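Local structure of racemase (3MKC) at residues Ile18-Gln23 with Gly348-Tyr353; Gly160-Leu165 with Arg199-His204; Asn289-Leu294 with Arg298-Met303. The protein belongs to the enolase superfamily, in which an N-terminal alpha+beta domain packs against a TIM-barrel-like C-terminal domain, and is named a racemase. One frame throughout, in Å; residues are numbered along the deposited sequence.

Three contacts illustrate how chemistry follows place in an enolase-superfamily fold. Interaction 1 is partly buried and bridges distant parts of the chain, setting a strand of the N-terminal antiparallel sheet against the short helix 349-353; an aromatic face and aliphatic branches do the work. Interaction 2, also partly buried and farthest from the chain centre, joins consecutive helices of the barrel mainly through aliphatic side chains. Interaction 3 is the buried one, its centre about 10 Å from the centre of the chain, and lies within a single helix and the loop leading into it, combining a backbone hydrogen bond with a sulfur-methyl contact. No element is shared, and none of the three touches another.

Interaction 1. Residues Ile18-Gln23 with Gly348-Tyr353; sequences IPVNYQ and GELRKY
Glu349, the first residue of helix 349-353, sets its CB over one face of the Tyr22 ring. This CB stands 3.7 Å from the ring centroid of Tyr22 and 15° off the ring normal, a CH-pi contact displaced toward the rim, while Glu349 CG sits at the hydroxyl end, 3.2 Å from Tyr22 OH. The bend at chi2 then carries the carboxylate out past the CE2 edge, above the level of the ring and nearly parallel to it (planes 16° apart), with Glu349 OE1 3.2 Å from Tyr22 CE2. Tyr22 meets it by holding CG anti to its backbone N, which sends the ring out from the strand toward the helix. Next along the helix, Leu350 meets the strand's side chains through CD1, 3.6 Å from Val20 CG1 and 4.2 Å from Tyr22 CB, while its CD2 lies 4.1 Å from Val20 O. Val20 and Tyr22, two residues apart on the strand, thus present the same side to the helix, and no hydrogen bond crosses between the segments. The axes of strand 18-22 and helix 349-353 run at 119° and come within 9.6 Å. Strand 12-22 pairs with strand 29-38 in the N-terminal sheet, whose Gln29 touches Leu350; helix 380-384 adds Phe382, against both Tyr22 and Leu350, and Leu383 against Val20, at this junction of the N-terminal sheet with the C-terminal part of the chain.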
loop_
_atom_site.group_PDB
_atom_site.type_symbol
_atom_site.label_atom_id
_atom_site.label_comp_id
_atom_site.label_asym_id
_atom_site.label_seq_id
_atom_site.Cartn_x
_atom_site.Cartn_y
_atom_site.Cartn_z
ATOM N N ILE A 18 -12.054 9.813 -10.712
ATOM C CA ILE A 18 -11.905 9.405 -12.099
ATOM C C ILE A 18 -11.608 7.936 -12.318
ATOM O O ILE A 18 -10.469 7.497 -12.185
ATOM C CB ILE A 18 -10.787 10.229 -12.770
ATOM C CG1 ILE A 18 -11.106 11.717 -12.639
ATOM C CG2 ILE A 18 -10.633 9.817 -14.230
ATOM C CD1 ILE A 18 -9.967 12.630 -13.028
ATOM N N PRO A 19 -12.636 7.154 -12.668
ATOM C CA PRO A 19 -12.481 5.718 -12.919
ATOM C C PRO A 19 -11.518 5.483 -14.080
ATOM O O PRO A 19 -11.635 6.127 -15.119
ATOM C CB PRO A 19 -13.900 5.277 -13.273
ATOM C CG PRO A 19 -14.750 6.215 -12.474
ATOM C CD PRO A 19 -14.058 7.540 -12.675
ATOM N N VAL A 20 -10.563 4.576 -13.906
ATOM C CA VAL A 20 -9.616 4.275 -14.970
ATOM C C VAL A 20 -9.553 2.767 -15.182
ATOM O O VAL A 20 -9.144 2.019 -14.293
ATOM C CB VAL A 20 -8.202 4.803 -14.641
ATOM C CG1 VAL A 20 -7.245 4.462 -15.785
ATOM C CG2 VAL A 20 -8.245 6.314 -14.422
ATOM N N ASN A 21 -9.967 2.327 -16.367
ATOM C CA ASN A 21 -9.973 0.908 -16.705
ATOM C C ASN A 21 -9.137 0.635 -17.947
ATOM O O ASN A 21 -9.309 1.292 -18.977
ATOM C CB ASN A 21 -11.407 0.432 -16.956
ATOM C CG ASN A 21 -12.243 0.401 -15.692
ATOM O OD1 ASN A 21 -12.047 -0.455 -14.827
ATOM N ND2 ASN A 21 -13.180 1.341 -15.575
ATOM N N TYR A 22 -8.231 -0.329 -17.844
ATOM C CA TYR A 22 -7.382 -0.701 -18.970
ATOM C C TYR A 22 -7.818 -2.071 -19.474
ATOM O O TYR A 22 -7.943 -3.014 -18.694
ATOM C CB TYR A 22 -5.915 -0.771 -18.549
ATOM C CG TYR A 22 -4.991 -1.085 -19.704
ATOM C CD1 TYR A 22 -4.556 -0.081 -20.565
ATOM C CD2 TYR A 22 -4.599 -2.398 -19.968
ATOM C CE1 TYR A 22 -3.751 -0.375 -21.669
ATOM C CE2 TYR A 22 -3.799 -2.704 -21.067
ATOM C CZ TYR A 22 -3.378 -1.687 -21.912
ATOM O OH TYR A 22 -2.585 -1.981 -23.005
ATOM N N GLN A 23 -8.044 -2.184 -20.778
ATOM C CA GLN A 23 -8.468 -3.450 -21.361
ATOM C C GLN A 23 -7.324 -4.124 -22.111
ATOM O O GLN A 23 -6.747 -5.104 -21.633
ATOM C CB GLN A 23 -9.646 -3.217 -22.295
ATOM N N GLY A 348 2.018 -4.481 -16.196
ATOM C CA GLY A 348 0.871 -3.674 -15.833
ATOM C C GLY A 348 0.957 -2.321 -16.503
ATOM O O GLY A 348 1.636 -1.418 -16.012
ATOM N N GLU A 349 0.272 -2.190 -17.633
ATOM C CA GLU A 349 0.260 -0.948 -18.396
ATOM C C GLU A 349 -0.131 0.244 -17.527
ATOM O O GLU A 349 0.490 1.301 -17.585
ATOM C CB GLU A 349 -0.728 -1.053 -19.563
ATOM C CG GLU A 349 -0.342 -2.017 -20.691
ATOM C CD GLU A 349 -0.410 -3.481 -20.291
ATOM O OE1 GLU A 349 -1.296 -3.846 -19.492
ATOM O OE2 GLU A 349 0.415 -4.275 -20.795
ATOM N N LEU A 350 -1.171 0.063 -16.720
ATOM C CA LEU A 350 -1.661 1.126 -15.852
ATOM C C LEU A 350 -0.575 1.597 -14.884
ATOM O O LEU A 350 -0.335 2.797 -14.736
ATOM C CB LEU A 350 -2.879 0.624 -15.076
ATOM C CG LEU A 350 -3.973 1.649 -14.811
ATOM C CD1 LEU A 350 -4.422 2.283 -16.123
ATOM C CD2 LEU A 350 -5.138 0.958 -14.127
ATOM N N ARG A 351 0.075 0.644 -14.227
ATOM C CA ARG A 351 1.141 0.959 -13.283
ATOM C C ARG A 351 2.297 1.655 -13.996
ATOM O O ARG A 351 2.971 2.513 -13.425
ATOM C CB ARG A 351 1.659 -0.324 -12.629
ATOM C CG ARG A 351 2.961 -0.135 -11.859
ATOM C CD ARG A 351 2.754 0.757 -10.648
ATOM N NE ARG A 351 4.006 1.041 -9.953
ATOM C CZ ARG A 351 4.899 1.942 -10.348
ATOM N NH1 ARG A 351 4.684 2.660 -11.442
ATOM N NH2 ARG A 351 6.011 2.122 -9.650
ATOM N N LYS A 352 2.520 1.279 -15.247
ATOM C CA LYS A 352 3.610 1.850 -16.031
ATOM C C LYS A 352 3.369 3.225 -16.661
ATOM O O LYS A 352 4.258 4.078 -16.639
ATOM C CB LYS A 352 4.013 0.882 -17.141
ATOM C CG LYS A 352 4.604 -0.434 -16.674
ATOM C CD LYS A 352 5.049 -1.235 -17.884
ATOM C CE LYS A 352 5.783 -2.504 -17.498
ATOM N NZ LYS A 352 6.313 -3.189 -18.704
ATOM N N TYR A 353 2.176 3.450 -17.205
ATOM C CA TYR A 353 1.895 4.711 -17.899
ATOM C C TYR A 353 0.973 5.774 -17.292
ATOM O O TYR A 353 1.005 6.918 -17.742
ATOM C CB TYR A 353 1.353 4.409 -19.300
ATOM C CG TYR A 353 1.992 3.234 -20.006
ATOM C CD1 TYR A 353 3.364 3.202 -20.262
ATOM C CD2 TYR A 353 1.215 2.164 -20.450
ATOM C CE1 TYR A 353 3.945 2.128 -20.949
ATOM C CE2 TYR A 353 1.782 1.088 -21.134
ATOM C CZ TYR A 353 3.144 1.077 -21.383
ATOM O OH TYR A 353 3.693 0.019 -22.070
#

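Interaction 2. Residues Gly160-Leu165 with Arg199-His204; sequences GYAPLL and RGILGH
Ile201 overlaps two residues of the facing helix at once, using different branches for each. The end of its longer branch, CD1, meets the methyl of Ala162, CB, at 4.1 Å, while the shorter branch turns to Leu165: Ile201 CG2 lies 4.1 Å from Leu165 CD1. The first torsion of the isoleucine, chi1 -63°, aims CG1, and with it CD1, at Ala162 and CG2 at Leu165. Leu165 comes across Ile201 at about a right angle, and its CD1 is equally near the branch point, 4.1 Å from Ile201 CB. The other methyl of the leucine serves a second neighbour, with Leu165 CD2 standing 4.3 Å from Leu202 CD1. It is at this pair that the backbones draw nearest, their CA atoms 5.8 Å apart.

Just beyond these residues helix 188-202 ends, and Gly203 leaves it with positive phi. Arg199, in the last turn, reaches forward past that end, its NH1 donating to Gly203 O at 2.8 Å and also to Thr206 O. The inner side is completed by Val176 of strand 175-179, which touches both Leu165 and Leu202, so the contact links two successive helices outside the barrel strand between them. The side chains meet through aliphatic carbon, and the Leu165 carbonyl oxygen, O, also lies 4.2 Å from Leu202 CD1. Spacing is ordinary van der Waals and no hydrogen bond crosses; the attraction is therefore mainly dispersive and hydrophobic, resting on the fit of branched side chains with no polar bond to dictate their orientation.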
loop_
_atom_site.group_PDB
_atom_site.type_symbol
_atom_site.label_atom_id
_atom_site.label_comp_id
_atom_site.label_asym_id
_atom_site.label_seq_id
_atom_site.Cartn_x
_atom_site.Cartn_y
_atom_site.Cartn_z
ATOM N N GLY A 160 9.467 -20.164 -13.764
ATOM C CA GLY A 160 8.985 -18.813 -13.994
ATOM C C GLY A 160 9.581 -17.767 -13.066
ATOM O O GLY A 160 9.832 -16.628 -13.471
ATOM N N TYR A 161 9.805 -18.140 -11.813
ATOM C CA TYR A 161 10.371 -17.208 -10.849
ATOM C C TYR A 161 11.872 -16.998 -11.031
ATOM O O TYR A 161 12.376 -15.888 -10.863
ATOM C CB TYR A 161 10.092 -17.697 -9.422
ATOM C CG TYR A 161 8.926 -17.004 -8.758
ATOM C CD1 TYR A 161 9.033 -15.681 -8.322
ATOM C CD2 TYR A 161 7.707 -17.655 -8.588
ATOM C CE1 TYR A 161 7.950 -15.021 -7.736
ATOM C CE2 TYR A 161 6.619 -17.009 -8.003
ATOM C CZ TYR A 161 6.749 -15.692 -7.583
ATOM O OH TYR A 161 5.669 -15.045 -7.022
ATOM N N ALA A 162 12.576 -18.068 -11.387
ATOM C CA ALA A 162 14.027 -18.024 -11.560
ATOM C C ALA A 162 14.595 -16.765 -12.217
ATOM O O ALA A 162 15.432 -16.080 -11.626
ATOM C CB ALA A 162 14.499 -19.273 -12.317
ATOM N N PRO A 163 14.157 -16.440 -13.444
ATOM C CA PRO A 163 14.686 -15.242 -14.100
ATOM C C PRO A 163 14.371 -13.939 -13.373
ATOM O O PRO A 163 15.144 -12.981 -13.442
ATOM C CB PRO A 163 14.067 -15.311 -15.498
ATOM C CG PRO A 163 12.773 -16.000 -15.254
ATOM C CD PRO A 163 13.161 -17.105 -14.301
ATOM N N LEU A 164 13.235 -13.901 -12.680
ATOM C CA LEU A 164 12.861 -12.704 -11.933
ATOM C C LEU A 164 13.797 -12.555 -10.745
ATOM O O LEU A 164 14.260 -11.458 -10.439
ATOM C CB LEU A 164 11.411 -12.798 -11.448
ATOM C CG LEU A 164 10.328 -12.748 -12.531
ATOM C CD1 LEU A 164 8.950 -12.899 -11.908
ATOM C CD2 LEU A 164 10.426 -11.431 -13.278
ATOM N N LEU A 165 14.081 -13.670 -10.078
ATOM C CA LEU A 165 14.971 -13.655 -8.925
ATOM C C LEU A 165 16.401 -13.298 -9.339
ATOM O O LEU A 165 17.080 -12.530 -8.651
ATOM C CB LEU A 165 14.948 -15.023 -8.224
ATOM C CG LEU A 165 13.603 -15.458 -7.628
ATOM C CD1 LEU A 165 13.728 -16.855 -7.028
ATOM C CD2 LEU A 165 13.173 -14.463 -6.560
ATOM N N ARG A 199 14.511 -20.098 -2.520
ATOM C CA ARG A 199 15.540 -19.535 -1.662
ATOM C C ARG A 199 16.904 -20.003 -2.162
ATOM O O ARG A 199 17.892 -19.273 -2.077
ATOM C CB ARG A 199 15.337 -19.985 -0.213
ATOM C CG ARG A 199 16.498 -19.636 0.712
ATOM C CD ARG A 199 16.798 -18.146 0.686
ATOM N NE ARG A 199 16.377 -17.469 1.908
ATOM C CZ ARG A 199 16.526 -16.169 2.130
ATOM N NH1 ARG A 199 17.082 -15.394 1.208
ATOM N NH2 ARG A 199 16.127 -15.642 3.281
ATOM N N GLY A 200 16.947 -21.226 -2.682
ATOM C CA GLY A 200 18.195 -21.763 -3.197
ATOM C C GLY A 200 18.672 -20.944 -4.380
ATOM O O GLY A 200 19.861 -20.671 -4.521
ATOM N N ILE A 201 17.729 -20.550 -5.231
ATOM C CA ILE A 201 18.020 -19.744 -6.412
ATOM C C ILE A 201 18.427 -18.329 -6.015
ATOM O O ILE A 201 19.443 -17.810 -6.469
ATOM C CB ILE A 201 16.779 -19.633 -7.331
ATOM C CG1 ILE A 201 16.388 -21.012 -7.850
ATOM C CG2 ILE A 201 17.054 -18.659 -8.474
ATOM C CD1 ILE A 201 15.110 -21.017 -8.667
ATOM N N LEU A 202 17.618 -17.716 -5.158
ATOM C CA LEU A 202 17.849 -16.351 -4.707
ATOM C C LEU A 202 19.115 -16.144 -3.884
ATOM O O LEU A 202 19.800 -15.131 -4.028
ATOM C CB LEU A 202 16.642 -15.866 -3.898
ATOM C CG LEU A 202 16.731 -14.431 -3.377
ATOM C CD1 LEU A 202 16.800 -13.468 -4.556
ATOM C CD2 LEU A 202 15.525 -14.123 -2.494
ATOM N N GLY A 203 19.430 -17.101 -3.022
ATOM C CA GLY A 203 20.600 -16.952 -2.179
ATOM C C GLY A 203 20.127 -16.354 -0.869
ATOM O O GLY A 203 18.987 -15.906 -0.769
ATOM N N HIS A 204 20.992 -16.340 0.136
ATOM C CA HIS A 204 20.623 -15.812 1.443
ATOM C C HIS A 204 20.985 -14.348 1.656
ATOM O O HIS A 204 20.611 -13.756 2.671
ATOM C CB HIS A 204 21.250 -16.673 2.542
ATOM C CG HIS A 204 20.490 -17.932 2.826
ATOM N ND1 HIS A 204 19.617 -18.050 3.888
ATOM C CD2 HIS A 204 20.462 -19.124 2.183
ATOM C CE1 HIS A 204 19.087 -19.261 3.887
ATOM N NE2 HIS A 204 19.583 -19.932 2.863
#

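Interaction 3. Residues Asn289-Leu294 with Arg298-Met303; sequences NRCGGL and RRITEM
Leu294 and Arg298 are joined by the polar link between the two segments, a backbone hydrogen bond from Arg298 N to Leu294 O of 2.9 Å. It spans four residues, the normal helical step, but is noticeably bent, with an N-H...acceptor angle of 140°. The same carbonyl is brushed by the arginine side chain, Arg298 CB lying 3.5 Å from Leu294 O. Beyond that atom the side chain leaves the contact: CG is anti to the backbone N (chi1 -177°), and the extended chain carries the guanidinium away from the first turn. There Arg298 NE has a long salt bridge to Glu302 OE2, at 3.7 Å, along the helix.

The apolar part is a single meeting of ends. Cys291 SG stands 4.0 Å from Ile300 CD1, so the loop before the helix closes against the helix's second turn. The cysteine puts its sulfur between its backbone N and carbonyl carbon (chi1 81°), while Ile300 sends its longer branch back toward the loop. Ile300 also touches Arg269 and Ala272 of helix 268-277; Leu294, whose side chain points away from the second segment, packs instead on Tyr115 of helix 102-122 and Tyr328 of helix 319-331.

Backbone conformation makes the turn between these contacts possible. Gly292 and Gly293 both have positive phi, and at Gly292 a side chain would press against the preceding carbonyl. The glycine-bearing loop, folded back on the helix it leads into, forms the strand-to-helix connection of a beta-alpha-beta unit, in which helix 293-306 links strand 283-284 to strand 310-311, the repeating arrangement of a TIM-barrel-like domain.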
loop_
_atom_site.group_PDB
_atom_site.type_symbol
_atom_site.label_atom_id
_atom_site.label_comp_id
_atom_site.label_asym_id
_atom_site.label_seq_id
_atom_site.Cartn_x
_atom_site.Cartn_y
_atom_site.Cartn_z
ATOM N N ASN A 289 -4.234 3.162 -0.180
ATOM C CA ASN A 289 -5.492 3.496 -0.825
ATOM C C ASN A 289 -6.711 2.758 -0.293
ATOM O O ASN A 289 -7.761 2.733 -0.945
ATOM C CB ASN A 289 -5.361 3.280 -2.340
ATOM C CG ASN A 289 -4.843 1.896 -2.689
ATOM O OD1 ASN A 289 -5.437 0.886 -2.308
ATOM N ND2 ASN A 289 -3.725 1.844 -3.419
ATOM N N ARG A 290 -6.577 2.169 0.893
ATOM C CA ARG A 290 -7.681 1.441 1.500
ATOM C C ARG A 290 -7.978 1.862 2.936
ATOM O O ARG A 290 -9.120 2.166 3.285
ATOM C CB ARG A 290 -7.390 -0.066 1.529
ATOM C CG ARG A 290 -7.375 -0.787 0.189
ATOM C CD ARG A 290 -6.908 -2.233 0.392
ATOM N NE ARG A 290 -7.837 -3.020 1.205
ATOM C CZ ARG A 290 -8.927 -3.617 0.729
ATOM N NH1 ARG A 290 -9.225 -3.523 -0.561
ATOM N NH2 ARG A 290 -9.722 -4.305 1.542
ATOM N N CYS A 291 -6.932 1.880 3.760
ATOM C CA CYS A 291 -7.079 2.135 5.191
ATOM C C CYS A 291 -7.296 3.524 5.744
ATOM O O CYS A 291 -7.529 3.660 6.941
ATOM C CB CYS A 291 -5.890 1.526 5.935
ATOM S SG CYS A 291 -4.406 2.558 5.890
ATOM N N GLY A 292 -7.225 4.551 4.902
ATOM C CA GLY A 292 -7.404 5.903 5.400
ATOM C C GLY A 292 -6.286 6.824 4.932
ATOM O O GLY A 292 -6.127 7.918 5.454
ATOM N N GLY A 293 -5.495 6.363 3.966
ATOM C CA GLY A 293 -4.421 7.186 3.420
ATOM C C GLY A 293 -3.181 7.349 4.277
ATOM O O GLY A 293 -2.989 6.620 5.254
ATOM N N LEU A 294 -2.337 8.312 3.905
ATOM C CA LEU A 294 -1.105 8.581 4.635
ATOM C C LEU A 294 -1.391 9.063 6.059
ATOM O O LEU A 294 -0.655 8.744 6.994
ATOM C CB LEU A 294 -0.248 9.616 3.871
ATOM C CG LEU A 294 0.346 9.093 2.548
ATOM C CD1 LEU A 294 0.868 10.236 1.688
ATOM C CD2 LEU A 294 1.471 8.121 2.841
ATOM N N ARG A 298 0.043 7.116 9.268
ATOM C CA ARG A 298 0.940 7.732 10.237
ATOM C C ARG A 298 0.489 7.357 11.649
ATOM O O ARG A 298 1.308 7.013 12.497
ATOM C CB ARG A 298 0.943 9.253 10.095
ATOM C CG ARG A 298 1.920 9.928 11.036
ATOM C CD ARG A 298 1.852 11.440 10.930
ATOM N NE ARG A 298 3.000 12.056 11.583
ATOM C CZ ARG A 298 3.239 13.365 11.609
ATOM N NH1 ARG A 298 2.405 14.214 11.018
ATOM N NH2 ARG A 298 4.325 13.825 12.219
ATOM N N ARG A 299 -0.816 7.436 11.911
ATOM C CA ARG A 299 -1.302 7.076 13.242
ATOM C C ARG A 299 -1.052 5.603 13.503
ATOM O O ARG A 299 -0.638 5.210 14.594
ATOM C CB ARG A 299 -2.793 7.381 13.385
ATOM C CG ARG A 299 -3.064 8.857 13.626
ATOM C CD ARG A 299 -4.516 9.113 13.957
ATOM N NE ARG A 299 -5.381 9.008 12.787
ATOM C CZ ARG A 299 -5.965 10.050 12.196
ATOM N NH1 ARG A 299 -5.771 11.275 12.661
ATOM N NH2 ARG A 299 -6.764 9.866 11.154
ATOM N N ILE A 300 -1.302 4.794 12.482
ATOM C CA ILE A 300 -1.109 3.361 12.579
ATOM C C ILE A 300 0.349 3.006 12.850
ATOM O O ILE A 300 0.645 2.140 13.671
ATOM C CB ILE A 300 -1.551 2.679 11.281
ATOM C CG1 ILE A 300 -3.070 2.789 11.149
ATOM C CG2 ILE A 300 -1.069 1.232 11.248
ATOM C CD1 ILE A 300 -3.606 2.290 9.817
ATOM N N THR A 301 1.265 3.683 12.168
ATOM C CA THR A 301 2.672 3.374 12.346
ATOM C C THR A 301 3.244 3.806 13.693
ATOM O O THR A 301 4.056 3.096 14.282
ATOM C CB THR A 301 3.513 3.987 11.209
ATOM O OG1 THR A 301 3.007 3.523 9.952
ATOM C CG2 THR A 301 4.972 3.556 11.335
ATOM N N GLU A 302 2.826 4.966 14.186
ATOM C CA GLU A 302 3.339 5.441 15.464
ATOM C C GLU A 302 2.841 4.514 16.557
ATOM O O GLU A 302 3.554 4.254 17.516
ATOM C CB GLU A 302 2.915 6.894 15.720
ATOM C CG GLU A 302 3.504 7.859 14.679
ATOM C CD GLU A 302 3.369 9.338 15.040
ATOM O OE1 GLU A 302 2.431 9.713 15.775
ATOM O OE2 GLU A 302 4.203 10.132 14.560
HETATM N N MSE A 303 1.624 4.002 16.391
HETATM C CA MSE A 303 1.053 3.064 17.362
HETATM C C MSE A 303 1.834 1.755 17.263
HETATM O O MSE A 303 2.164 1.119 18.270
HETATM C CB MSE A 303 -0.428 2.806 17.051
HETATM C CG MSE A 303 -1.048 1.611 17.817
HETATM SE SE MSE A 303 -2.934 1.305 17.560
HETATM C CE MSE A 303 -2.911 1.079 15.695
#